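Local atomic coordinates of hypothetical protein TM0894 (Thermotoga maritima, PDB entry 1ZTC), a protein that is probably a dinuclear metal-dependent hydrolase of the metallo-beta-lactamase fold that may act as an endoribonuclease cleaving RNA. Residues E14-V19 with F64-I69. Sequence-based numbering, arbitrary orientation. Where two conformers were deposited one is given.
Sequences ELKILV and FSELGI
Where a helix packs on a sheet of the metallo-beta-lactamase fold, the C-terminal end of helix 57-67 lies against strand 13-19, an edge strand, within this chain, of the six-stranded mixed sheet. Lys16 and Leu18, alternate residues of the strand, both direct their side chains at the helix. Leu18 is the buried apolar half of this pair, and its two methyls divide the work: CD1 comes to 3.9 Å from CE1 of Phe64, meeting the ring obliquely, while CD2 packs at 4.0 Å from CD1 of Leu67. The CB of Phe64 points away from the strand, but the length of the aromatic side chain carries CE1 back to Leu18. Lys16 sits at a partly exposed position, where a long chain with an apolar stem and a charged end fits. With CG anti to the backbone N (chi1 -168°), its methylenes run out past Leu67, CD of Lys16 lying 4.0 Å from CD2 of Leu67, and a bend at chi4 turns the amine off that line. NZ of Lys16 stays 4.2 Å from OE1 of Glu66, too far for a salt bridge; a water bridges them instead, accepting from NZ and donating to OE1. Gly68, with positive phi, closes the helix in a Schellman motif, its N bonded to Ser65 O and Ile69 N to Phe64 O. Leu67 and Leu18 also touch Tyr39, extending the contact to the neighbouring strand, as in the helix-on-sheet packing of the alpha-beta/beta-alpha sandwich.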
ATOM      1  N   GLU A  14     -11.922  23.780 -18.769  1.00 47.50           N
ATOM      2  CA  GLU A  14     -11.674  22.388 -19.069  1.00 48.37           C
ATOM      3  C   GLU A  14     -11.147  21.696 -17.824  1.00 47.40           C
ATOM      4  O   GLU A  14     -10.259  22.208 -17.187  1.00 45.26           O
ATOM      5  CB  GLU A  14     -10.603  22.257 -20.148  1.00 48.51           C
ATOM      6  CG  GLU A  14     -11.073  22.644 -21.545  1.00 63.08           C
ATOM      7  CD  GLU A  14     -11.700  21.470 -22.296  1.00 75.15           C
ATOM      8  OE1 GLU A  14     -11.245  20.302 -22.098  1.00 81.05           O
ATOM      9  OE2 GLU A  14     -12.639  21.732 -23.086  1.00 79.82           O
ATOM     10  N   LEU A  15     -11.670  20.507 -17.543  1.00 46.89           N
ATOM     11  CA  LEU A  15     -11.285  19.706 -16.401  1.00 47.24           C
ATOM     12  C   LEU A  15     -10.433  18.500 -16.816  1.00 46.45           C
ATOM     13  O   LEU A  15     -10.738  17.834 -17.801  1.00 44.67           O
ATOM     14  CB  LEU A  15     -12.535  19.182 -15.724  1.00 45.61           C
ATOM     15  CG  LEU A  15     -12.326  18.109 -14.653  1.00 48.29           C
ATOM     16  CD1 LEU A  15     -11.832  18.728 -13.421  1.00 51.91           C
ATOM     17  CD2 LEU A  15     -13.589  17.371 -14.384  1.00 53.66           C
ATOM     18  N   LYS A  16      -9.374  18.242 -16.064  1.00 47.07           N
ATOM     19  CA  LYS A  16      -8.652  16.996 -16.147  1.00 48.25           C
ATOM     20  C   LYS A  16      -8.415  16.481 -14.731  1.00 46.16           C
ATOM     21  O   LYS A  16      -7.961  17.218 -13.860  1.00 45.11           O
ATOM     22  CB  LYS A  16      -7.334  17.178 -16.880  1.00 47.06           C
ATOM     23  CG  LYS A  16      -6.666  15.822 -17.258  1.00 52.56           C
ATOM     24  CD  LYS A  16      -5.335  15.988 -18.022  1.00 58.49           C
ATOM     25  CE  LYS A  16      -4.684  14.646 -18.473  1.00 62.33           C
ATOM     26  NZ  LYS A  16      -5.634  13.695 -19.144  1.00 70.95           N
ATOM     27  N   ILE A  17      -8.742  15.211 -14.500  1.00 45.24           N
ATOM     28  CA  ILE A  17      -8.422  14.559 -13.247  1.00 45.77           C
ATOM     29  C   ILE A  17      -7.023  13.957 -13.382  1.00 45.51           C
ATOM     30  O   ILE A  17      -6.826  12.980 -14.093  1.00 45.45           O
ATOM     31  CB  ILE A  17      -9.479  13.511 -12.860  1.00 45.97           C
ATOM     32  CG1 ILE A  17     -10.838  14.210 -12.647  1.00 48.64           C
ATOM     33  CG2 ILE A  17      -9.089  12.814 -11.553  1.00 47.27           C
ATOM     34  CD1 ILE A  17     -12.028  13.273 -12.604  1.00 49.59           C
ATOM     35  N   LEU A  18      -6.042  14.563 -12.721  1.00 44.29           N
ATOM     36  CA  LEU A  18      -4.665  14.133 -12.854  1.00 44.04           C
ATOM     37  C   LEU A  18      -4.383  12.843 -12.087  1.00 43.99           C
ATOM     38  O   LEU A  18      -3.579  12.001 -12.511  1.00 43.98           O
ATOM     39  CB  LEU A  18      -3.733  15.228 -12.354  1.00 43.74           C
ATOM     40  CG  LEU A  18      -3.864  16.589 -13.015  1.00 44.65           C
ATOM     41  CD1 LEU A  18      -2.700  17.452 -12.604  1.00 45.65           C
ATOM     42  CD2 LEU A  18      -3.953  16.474 -14.553  1.00 42.87           C
ATOM     43  N   VAL A  19      -5.043  12.712 -10.955  1.00 44.57           N
ATOM     44  CA  VAL A  19      -4.915  11.578 -10.057  1.00 43.70           C
ATOM     45  C   VAL A  19      -6.292  11.286  -9.467  1.00 42.28           C
ATOM     46  O   VAL A  19      -6.947  12.189  -8.975  1.00 41.04           O
ATOM     47  CB  VAL A  19      -3.987  11.963  -8.871  1.00 44.07           C
ATOM     48  CG1 VAL A  19      -3.996  10.926  -7.760  1.00 44.30           C
ATOM     49  CG2 VAL A  19      -2.568  12.302  -9.364  1.00 46.51           C
ATOM     50  N   PHE A  64       1.829  16.128 -15.874  1.00 44.38           N
ATOM     51  CA  PHE A  64       2.411  17.413 -16.187  1.00 45.24           C
ATOM     52  C   PHE A  64       3.171  17.357 -17.514  1.00 45.09           C
ATOM     53  O   PHE A  64       3.070  18.269 -18.344  1.00 45.38           O
ATOM     54  CB  PHE A  64       3.323  17.885 -15.045  1.00 45.69           C
ATOM     55  CG  PHE A  64       2.599  18.704 -13.994  1.00 46.64           C
ATOM     56  CD1 PHE A  64       1.634  18.128 -13.177  1.00 51.04           C
ATOM     57  CD2 PHE A  64       2.881  20.064 -13.827  1.00 50.64           C
ATOM     58  CE1 PHE A  64       0.955  18.891 -12.192  1.00 49.07           C
ATOM     59  CE2 PHE A  64       2.203  20.827 -12.868  1.00 49.07           C
ATOM     60  CZ  PHE A  64       1.236  20.219 -12.044  1.00 49.06           C
ATOM     61  N   SER A  65       3.917  16.273 -17.721  1.00 46.81           N
ATOM     62  CA  SER A  65       4.615  16.065 -18.995  1.00 47.82           C
ATOM     63  C   SER A  65       3.639  15.998 -20.172  1.00 49.05           C
ATOM     64  O   SER A  65       3.841  16.664 -21.184  1.00 49.11           O
ATOM     65  CB  SER A  65       5.453  14.797 -18.954  0.50 49.23           C
ATOM     66  OG  SER A  65       6.190  14.666 -20.147  0.50 49.49           O
ATOM     67  N   GLU A  66       2.559  15.230 -20.033  1.00 49.42           N
ATOM     68  CA  GLU A  66       1.534  15.189 -21.067  1.00 51.68           C
ATOM     69  C   GLU A  66       0.938  16.557 -21.355  1.00 50.23           C
ATOM     70  O   GLU A  66       0.657  16.877 -22.496  1.00 50.96           O
ATOM     71  CB  GLU A  66       0.364  14.302 -20.658  1.00 52.35           C
ATOM     72  CG  GLU A  66       0.580  12.796 -20.731  1.00 63.44           C
ATOM     73  CD  GLU A  66      -0.537  12.019 -19.986  1.00 62.78           C
ATOM     74  OE1 GLU A  66      -1.683  12.559 -19.883  1.00 72.69           O
ATOM     75  OE2 GLU A  66      -0.253  10.887 -19.495  1.00 77.66           O
ATOM     76  N   LEU A  67       0.668  17.331 -20.309  1.00 48.92           N
ATOM     77  CA  LEU A  67       0.074  18.659 -20.461  1.00 48.92           C
ATOM     78  C   LEU A  67       1.052  19.715 -20.992  1.00 48.11           C
ATOM     79  O   LEU A  67       0.635  20.793 -21.421  1.00 49.01           O
ATOM     80  CB  LEU A  67      -0.474  19.131 -19.128  1.00 50.48           C
ATOM     81  CG  LEU A  67      -1.746  18.443 -18.668  1.00 54.13           C
ATOM     82  CD1 LEU A  67      -1.998  18.797 -17.218  1.00 58.03           C
ATOM     83  CD2 LEU A  67      -2.910  18.857 -19.534  1.00 60.19           C
ATOM     84  N   GLY A  68       2.341  19.413 -20.944  1.00 46.99           N
ATOM     85  CA  GLY A  68       3.364  20.333 -21.389  1.00 48.06           C
ATOM     86  C   GLY A  68       3.559  21.502 -20.441  1.00 48.92           C
ATOM     87  O   GLY A  68       3.983  22.576 -20.864  1.00 49.33           O
ATOM     88  N   ILE A  69       3.273  21.300 -19.164  1.00 49.67           N
ATOM     89  CA  ILE A  69       3.423  22.364 -18.183  1.00 51.20           C
ATOM     90  C   ILE A  69       4.365  21.961 -17.069  1.00 49.38           C
ATOM     91  O   ILE A  69       4.677  20.789 -16.901  1.00 47.03           O
ATOM     92  CB  ILE A  69       2.090  22.758 -17.549  1.00 52.03           C
ATOM     93  CG1 ILE A  69       1.453  21.550 -16.847  1.00 54.40           C
ATOM     94  CG2 ILE A  69       1.172  23.363 -18.600  1.00 53.68           C
ATOM     95  CD1 ILE A  69       0.287  21.919 -15.991  1.00 56.94           C
TER
HETATM   96  O   HOH W   1      -3.662  11.195 -19.122  1.00 53.69           O